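PDB 3OBK: delta-aminolevulinic acid dehydratase from Toxoplasma gondii ME49, which catalyses the asymmetric condensation of two 5-aminolevulinic acid molecules to the pyrrole porphobilinogen, an early step of tetrapyrrole and haem biosynthesis. Local coordinates for residues V41-L46 and E336-M341; Y48-H53 and K77-A82; S63-S68 and G294-L299. One frame throughout, in Å; residues are numbered along the deposited sequence.

Contact 1 (V41-L46 and E336-M341); sequences VKPSSL and EAAKWM
Val41 meets the helix through its backbone: its O lies 3.4 Å from CE of Met341, a van der Waals contact of a carbonyl with a methyl group. The side chain of Val41 also points toward the helix but stays farther off, packing on Lys319 and on Tyr356 of a second subunit. At Lys42 the CB turns away from helix 334-346, and NZ bonds to Ser44 OG (2.9 Å) and to Gln34 O of the second subunit. The backbones come closest at Pro43, whose CA lies 5.1 Å from Ala338 CA. That close approach is consistent with the small side chains of Ala337 and Ala338. The proline ring divides its contacts between two helix residues: CB touches Ala338 CB at 3.9 Å, while CD receives Met341 CE at 3.4 Å and Met341 SD at 3.9 Å. The Met341 chain is extended as far as SD and then bends (chi3 69°), which carries the methyl across the CD side of the proline. Pro43 opens a short 3-10 segment (43-45); Leu46 N bonds to Pro43 O, and the chain comes back to the helix at Leu46. There CD1 alone of the two methyls comes close, at 3.9 Å from Ala337 CB. Contacts across the interface are apolar, apart from the Val41 carbonyl, so the fit rests on shape, while the polar groups of Lys42 and Ser44 face the neighbouring subunit.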
# COMPACT_ATOMS: atom_id res chain seq x y z
N VAL A 41 4.26 -16.32 -24.61
CA VAL A 41 3.84 -15.56 -25.78
C VAL A 41 3.10 -16.52 -26.67
O VAL A 41 3.55 -17.64 -26.86
CB VAL A 41 5.06 -15.02 -26.58
CG1 VAL A 41 4.63 -14.47 -27.87
CG2 VAL A 41 5.82 -13.98 -25.80
N LYS A 42 1.99 -16.08 -27.23
CA LYS A 42 1.26 -16.86 -28.21
C LYS A 42 0.95 -15.97 -29.43
O LYS A 42 0.93 -14.74 -29.29
CB LYS A 42 -0.02 -17.42 -27.62
CG LYS A 42 -0.89 -16.40 -26.94
CD LYS A 42 -2.21 -16.94 -26.44
CE LYS A 42 -3.06 -15.86 -25.84
NZ LYS A 42 -3.43 -14.70 -26.73
N PRO A 43 0.73 -16.57 -30.60
CA PRO A 43 0.42 -15.80 -31.78
C PRO A 43 -0.83 -14.91 -31.65
O PRO A 43 -0.84 -13.79 -32.15
CB PRO A 43 0.16 -16.87 -32.85
CG PRO A 43 0.96 -18.07 -32.40
CD PRO A 43 0.93 -18.00 -30.90
N SER A 44 -1.88 -15.40 -30.99
CA SER A 44 -3.12 -14.63 -30.88
C SER A 44 -3.04 -13.45 -29.88
O SER A 44 -4.05 -12.74 -29.68
CB SER A 44 -4.28 -15.55 -30.52
OG SER A 44 -4.22 -15.95 -29.18
N SER A 45 -1.85 -13.25 -29.28
CA SER A 45 -1.56 -12.05 -28.52
C SER A 45 -0.83 -11.03 -29.40
O SER A 45 -0.53 -9.93 -28.94
CB SER A 45 -0.73 -12.38 -27.26
OG SER A 45 -1.45 -13.21 -26.33
N LEU A 46 -0.58 -11.34 -30.66
CA LEU A 46 0.10 -10.40 -31.56
C LEU A 46 -0.89 -9.71 -32.51
O LEU A 46 -1.81 -10.34 -33.03
CB LEU A 46 1.19 -11.12 -32.36
CG LEU A 46 2.19 -11.97 -31.56
CD1 LEU A 46 3.23 -12.65 -32.46
CD2 LEU A 46 2.88 -11.16 -30.40
N GLU A 336 5.94 -13.00 -38.76
CA GLU A 336 7.16 -13.77 -38.77
C GLU A 336 7.30 -14.55 -37.48
O GLU A 336 7.72 -15.70 -37.50
CB GLU A 336 8.35 -12.87 -38.97
CG GLU A 336 9.53 -13.62 -39.56
CD GLU A 336 9.56 -13.50 -41.05
OE1 GLU A 336 9.90 -12.39 -41.52
OE2 GLU A 336 9.24 -14.49 -41.72
N ALA A 337 6.88 -13.96 -36.37
CA ALA A 337 6.97 -14.66 -35.08
C ALA A 337 6.05 -15.88 -35.05
O ALA A 337 6.45 -17.01 -34.62
CB ALA A 337 6.66 -13.71 -33.90
N ALA A 338 4.82 -15.68 -35.52
CA ALA A 338 3.83 -16.74 -35.50
C ALA A 338 4.34 -17.89 -36.38
O ALA A 338 4.21 -19.07 -36.04
CB ALA A 338 2.46 -16.23 -35.96
N LYS A 339 4.98 -17.52 -37.48
CA LYS A 339 5.45 -18.52 -38.42
C LYS A 339 6.51 -19.36 -37.75
O LYS A 339 6.48 -20.58 -37.84
CB LYS A 339 5.98 -17.86 -39.68
CG LYS A 339 6.30 -18.79 -40.82
CD LYS A 339 6.73 -17.96 -42.04
CE LYS A 339 7.48 -18.78 -43.07
NZ LYS A 339 8.23 -17.86 -43.96
N TRP A 340 7.45 -18.71 -37.08
CA TRP A 340 8.49 -19.44 -36.40
C TRP A 340 7.89 -20.37 -35.38
O TRP A 340 8.29 -21.52 -35.25
CB TRP A 340 9.44 -18.48 -35.72
CG TRP A 340 10.37 -17.78 -36.64
CD1 TRP A 340 10.97 -18.30 -37.76
CD2 TRP A 340 10.85 -16.44 -36.51
NE1 TRP A 340 11.78 -17.35 -38.33
CE2 TRP A 340 11.73 -16.21 -37.58
CE3 TRP A 340 10.63 -15.43 -35.58
CZ2 TRP A 340 12.38 -15.00 -37.75
CZ3 TRP A 340 11.26 -14.22 -35.75
CH2 TRP A 340 12.13 -14.01 -36.82
N MET A 341 6.92 -19.86 -34.64
CA MET A 341 6.28 -20.67 -33.63
C MET A 341 5.57 -21.86 -34.27
O MET A 341 5.70 -22.99 -33.78
CB MET A 341 5.30 -19.82 -32.81
CG MET A 341 5.99 -18.86 -31.86
SD MET A 341 4.86 -17.77 -30.96
CE MET A 341 4.09 -18.97 -29.93

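Contact 2 (Y48-H53 and K77-A82); sequences YPLFVH and KEVGEA
Tyr48 OH donates a 2.9 Å hydrogen bond to Glu78 OE2, reaching from strand 46-53 to helix 72-84. In both residues CG is anti to the backbone N (chi1 -175° in Glu78), extending each side chain between the elements. Glu78 then bends at chi2 (73°), which brings OE2 to the ring's edge, near its plane, while the carboxylate itself is turned well away from that plane. The hydroxyl approaches from above the carboxylate plane, 44° out of it. OE2 also forms a salt bridge with Lys335, so this oxygen has at least two partners, which would favour the ionised acid.

Leu50 fills the space beside the bend. Its CD2 lies over one face of the Tyr48 ring, displaced toward the rim, and 3.8 Å from Glu78 CG, while CD1 turns to Val79 CG2, also at 3.8 Å. Ala82 CB packs on Tyr48 CD2 at 3.7 Å.

The axes of 48-53 and 77-82 run nearly antiparallel, 10.5 Å apart at closest approach. Strand 89-95, which follows the helix, pairs in parallel with 46-53; after the excursion through 59-60 and 68-70, helix 72-84 thus makes the beta-alpha-beta crossover typical of this TIM-barrel family.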
# COMPACT_ATOMS: atom_id res chain seq x y z
N TYR A 48 -0.90 -7.48 -36.05
CA TYR A 48 -0.04 -7.29 -37.21
C TYR A 48 -0.45 -6.01 -37.95
O TYR A 48 -1.57 -5.92 -38.46
CB TYR A 48 -0.18 -8.51 -38.13
CG TYR A 48 0.77 -8.60 -39.31
CD1 TYR A 48 2.02 -8.03 -39.27
CD2 TYR A 48 0.42 -9.31 -40.46
CE1 TYR A 48 2.90 -8.13 -40.33
CE2 TYR A 48 1.32 -9.44 -41.54
CZ TYR A 48 2.56 -8.83 -41.45
OH TYR A 48 3.47 -8.87 -42.47
N PRO A 49 0.45 -5.02 -38.02
CA PRO A 49 0.06 -3.79 -38.67
C PRO A 49 0.51 -3.71 -40.13
O PRO A 49 1.67 -3.97 -40.42
CB PRO A 49 0.76 -2.70 -37.82
CG PRO A 49 1.54 -3.41 -36.76
CD PRO A 49 1.70 -4.83 -37.27
N LEU A 50 -0.43 -3.35 -41.01
CA LEU A 50 -0.18 -3.35 -42.44
C LEU A 50 -0.54 -2.01 -43.09
O LEU A 50 -1.33 -1.22 -42.55
CB LEU A 50 -0.97 -4.45 -43.14
CG LEU A 50 -0.67 -5.88 -42.65
CD1 LEU A 50 -1.75 -6.83 -43.10
CD2 LEU A 50 0.74 -6.31 -43.13
N PHE A 51 0.08 -1.79 -44.25
CA PHE A 51 -0.09 -0.59 -45.02
C PHE A 51 -0.70 -0.95 -46.34
O PHE A 51 -0.22 -1.88 -47.02
CB PHE A 51 1.26 0.04 -45.29
CG PHE A 51 1.99 0.43 -44.06
CD1 PHE A 51 1.68 1.60 -43.40
CD2 PHE A 51 2.96 -0.40 -43.54
CE1 PHE A 51 2.35 1.94 -42.24
CE2 PHE A 51 3.63 -0.06 -42.39
CZ PHE A 51 3.33 1.11 -41.74
N VAL A 52 -1.73 -0.20 -46.72
CA VAL A 52 -2.38 -0.35 -48.01
C VAL A 52 -2.40 0.96 -48.78
O VAL A 52 -2.59 2.02 -48.21
CB VAL A 52 -3.82 -0.87 -47.87
CG1 VAL A 52 -4.63 0.03 -46.98
CG2 VAL A 52 -4.48 -1.01 -49.27
N HIS A 53 -2.22 0.86 -50.10
CA HIS A 53 -2.38 2.02 -50.99
C HIS A 53 -3.23 1.68 -52.21
O HIS A 53 -3.46 0.53 -52.52
CB HIS A 53 -1.01 2.61 -51.38
CG HIS A 53 -0.16 1.74 -52.26
ND1 HIS A 53 1.01 2.20 -52.82
CD2 HIS A 53 -0.31 0.46 -52.69
CE1 HIS A 53 1.54 1.25 -53.57
NE2 HIS A 53 0.77 0.18 -53.50
N LYS A 77 -4.00 -11.09 -49.62
CA LYS A 77 -3.05 -12.22 -49.57
C LYS A 77 -2.31 -12.23 -48.24
O LYS A 77 -2.11 -13.29 -47.65
CB LYS A 77 -2.02 -12.21 -50.74
N GLU A 78 -1.92 -11.05 -47.78
CA GLU A 78 -1.07 -10.96 -46.61
C GLU A 78 -1.84 -11.26 -45.32
O GLU A 78 -1.34 -11.98 -44.47
CB GLU A 78 -0.41 -9.57 -46.55
CG GLU A 78 0.61 -9.39 -45.42
CD GLU A 78 1.90 -10.14 -45.66
OE1 GLU A 78 2.29 -10.29 -46.83
OE2 GLU A 78 2.56 -10.55 -44.67
N VAL A 79 -3.04 -10.71 -45.18
CA VAL A 79 -3.89 -11.05 -44.05
C VAL A 79 -4.13 -12.56 -43.98
O VAL A 79 -4.04 -13.17 -42.90
CB VAL A 79 -5.19 -10.27 -44.07
CG1 VAL A 79 -6.23 -10.88 -43.12
CG2 VAL A 79 -4.91 -8.81 -43.71
N GLY A 80 -4.40 -13.15 -45.13
CA GLY A 80 -4.58 -14.59 -45.24
C GLY A 80 -3.40 -15.44 -44.78
O GLY A 80 -3.62 -16.46 -44.15
N GLU A 81 -2.18 -15.05 -45.13
CA GLU A 81 -0.99 -15.79 -44.70
C GLU A 81 -0.80 -15.66 -43.16
O GLU A 81 -0.49 -16.63 -42.47
CB GLU A 81 0.27 -15.29 -45.42
CG GLU A 81 1.50 -16.12 -45.07
CD GLU A 81 2.83 -15.55 -45.58
OE1 GLU A 81 2.82 -14.57 -46.33
OE2 GLU A 81 3.89 -16.12 -45.24
N ALA A 82 -1.01 -14.45 -42.65
CA ALA A 82 -0.92 -14.19 -41.24
C ALA A 82 -2.02 -14.94 -40.49
O ALA A 82 -1.75 -15.57 -39.46
CB ALA A 82 -0.96 -12.69 -40.96

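Contact 3 (S63-S68 and G294-L299); sequences SMPGQS and GEYAML. With EDO (1,2-ethanediol), chain O.
Met64 C and Pro65 O meet the Tyr296 ring at its edge: Met64 C lies in the ring plane, 3.7 Å from Tyr296 CE2, and Pro65 O lies near that plane beside the hydroxyl. The side-chain amide of Gln67 approaches obliquely, its plane turned 89° from the ring. Outside the two segments, the ring of Tyr333 also meets that of Tyr296, with the planes inclined to each other.

The phenol oxygen uses both of its hydrogen-bonding roles. OH donates to Pro65 O at 2.7 Å and accepts from Gln67 NE2 at 2.9 Å; the second bond is nearly straight (171° at the hydrogen) and lies close to the amide plane. Gln67 is bent at chi2 (-53°), which folds its amide back to the hydroxyl and leaves OE1 beside a bound 1,2-ethanediol, in contact with its C2 at 3.5 Å. The diol, probably from the crystallisation liquor, is bonded instead to the backbone: it accepts from Ser68 N and donates to Gly66 O.

A type II turn from Met64 to Gln67, closed by Gln67 N to Met64 O at 2.9 Å, presents Pro65 O to the tyrosine. Gly66, with positive phi, occupies its third position and passes 4.0 Å from Tyr296 OH at its CA. Just before the turn, Ser63 O touches Ala297 CB at 3.5 Å.

The loop joins strand 59-60 to strand 68-70 and lies against helix 293-305. Helix 220-226 adjoins it, Pro221 touching Ser63 and Met64, and Tyr307 of a third subunit packs on Pro65 and Ala297.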
# COMPACT_ATOMS: atom_id res chain seq x y z
N SER A 63 12.79 1.86 -45.63
CA SER A 63 13.19 1.98 -44.23
C SER A 63 12.45 1.04 -43.25
O SER A 63 12.62 1.14 -42.02
CB SER A 63 13.07 3.43 -43.79
OG SER A 63 11.78 3.91 -44.06
N MET A 64 11.63 0.12 -43.78
CA MET A 64 11.05 -0.98 -43.01
C MET A 64 11.17 -2.29 -43.81
O MET A 64 10.19 -2.82 -44.29
CB MET A 64 9.59 -0.71 -42.73
CG MET A 64 9.34 0.59 -42.04
SD MET A 64 7.60 0.77 -41.60
CE MET A 64 7.31 -0.67 -40.58
N PRO A 65 12.40 -2.80 -43.96
CA PRO A 65 12.69 -3.90 -44.88
C PRO A 65 11.84 -5.13 -44.59
O PRO A 65 11.70 -5.50 -43.42
CB PRO A 65 14.17 -4.21 -44.60
CG PRO A 65 14.71 -3.00 -43.90
CD PRO A 65 13.57 -2.47 -43.12
N GLY A 66 11.31 -5.75 -45.64
CA GLY A 66 10.33 -6.82 -45.50
C GLY A 66 8.87 -6.36 -45.52
O GLY A 66 8.00 -7.17 -45.86
N GLN A 67 8.59 -5.10 -45.16
CA GLN A 67 7.23 -4.55 -45.19
C GLN A 67 6.98 -3.67 -46.42
O GLN A 67 7.88 -2.97 -46.88
CB GLN A 67 6.96 -3.68 -43.96
CG GLN A 67 7.22 -4.34 -42.63
CD GLN A 67 6.50 -5.65 -42.49
OE1 GLN A 67 5.27 -5.72 -42.65
NE2 GLN A 67 7.24 -6.71 -42.19
N SER A 68 5.76 -3.67 -46.92
CA SER A 68 5.47 -2.99 -48.17
C SER A 68 4.23 -2.11 -48.06
O SER A 68 3.38 -2.32 -47.18
CB SER A 68 5.23 -4.02 -49.27
OG SER A 68 6.45 -4.55 -49.78
N GLY A 294 10.34 2.22 -36.10
CA GLY A 294 11.75 2.51 -35.85
C GLY A 294 12.43 1.37 -35.12
O GLY A 294 13.56 1.03 -35.41
N GLU A 295 11.72 0.80 -34.16
CA GLU A 295 12.21 -0.36 -33.43
C GLU A 295 12.41 -1.54 -34.38
O GLU A 295 13.39 -2.24 -34.27
CB GLU A 295 11.25 -0.74 -32.31
CG GLU A 295 11.05 0.35 -31.23
CD GLU A 295 10.08 -0.09 -30.17
OE1 GLU A 295 10.48 -0.97 -29.36
OE2 GLU A 295 8.92 0.41 -30.20
N TYR A 296 11.47 -1.73 -35.31
CA TYR A 296 11.53 -2.75 -36.35
C TYR A 296 12.75 -2.59 -37.25
O TYR A 296 13.48 -3.53 -37.51
CB TYR A 296 10.24 -2.69 -37.21
CG TYR A 296 10.19 -3.70 -38.35
CD1 TYR A 296 9.80 -5.02 -38.13
CD2 TYR A 296 10.52 -3.32 -39.65
CE1 TYR A 296 9.73 -5.95 -39.20
CE2 TYR A 296 10.46 -4.21 -40.69
CZ TYR A 296 10.08 -5.53 -40.47
OH TYR A 296 10.04 -6.41 -41.53
N ALA A 297 12.98 -1.35 -37.67
CA ALA A 297 14.12 -1.02 -38.53
C ALA A 297 15.44 -1.35 -37.84
O ALA A 297 16.35 -1.90 -38.46
CB ALA A 297 14.08 0.45 -38.91
N MET A 298 15.55 -1.03 -36.56
CA MET A 298 16.77 -1.31 -35.84
C MET A 298 17.14 -2.81 -35.86
O MET A 298 18.28 -3.18 -36.11
CB MET A 298 16.66 -0.80 -34.40
CG MET A 298 16.95 0.69 -34.29
SD MET A 298 16.55 1.37 -32.64
CE MET A 298 17.67 0.42 -31.62
N LEU A 299 16.15 -3.64 -35.60
CA LEU A 299 16.34 -5.08 -35.52
C LEU A 299 16.78 -5.58 -36.87
O LEU A 299 17.77 -6.30 -36.95
CB LEU A 299 15.03 -5.78 -35.10
CG LEU A 299 14.93 -6.19 -33.63
CD1 LEU A 299 13.61 -6.83 -33.24
CD2 LEU A 299 16.06 -7.17 -33.33
C1 EDO O . 4.61 -7.98 -46.81
O1 EDO O . 5.80 -7.53 -47.52
C2 EDO O . 4.20 -7.03 -45.67
O2 EDO O . 3.82 -5.72 -46.12

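Overall arrangement
All three contacts are largely buried, but they differ in what surrounds them. Contact 2 lies within one subunit, with no other chain touching its segments, whereas contacts 1 and 3 border two different neighbouring subunits. Strand 46-53 connects the first two: Leu46 of contact 1 starts it, and contact 2 continues along it. Contacts 2 and 3 touch directly, with Tyr48 OH 3.6 Å from Gln67 OE1 and Phe51 CE2 4.1 Å from Met64 SD, while contacts 1 and 3 stay about 6 Å apart at nearest atoms. Contact 1 is almost wholly apolar; contact 2 adds a tyrosine-carboxylate bond to apolar packing, and contact 3 a phenol bonded to an amide and a backbone carbonyl.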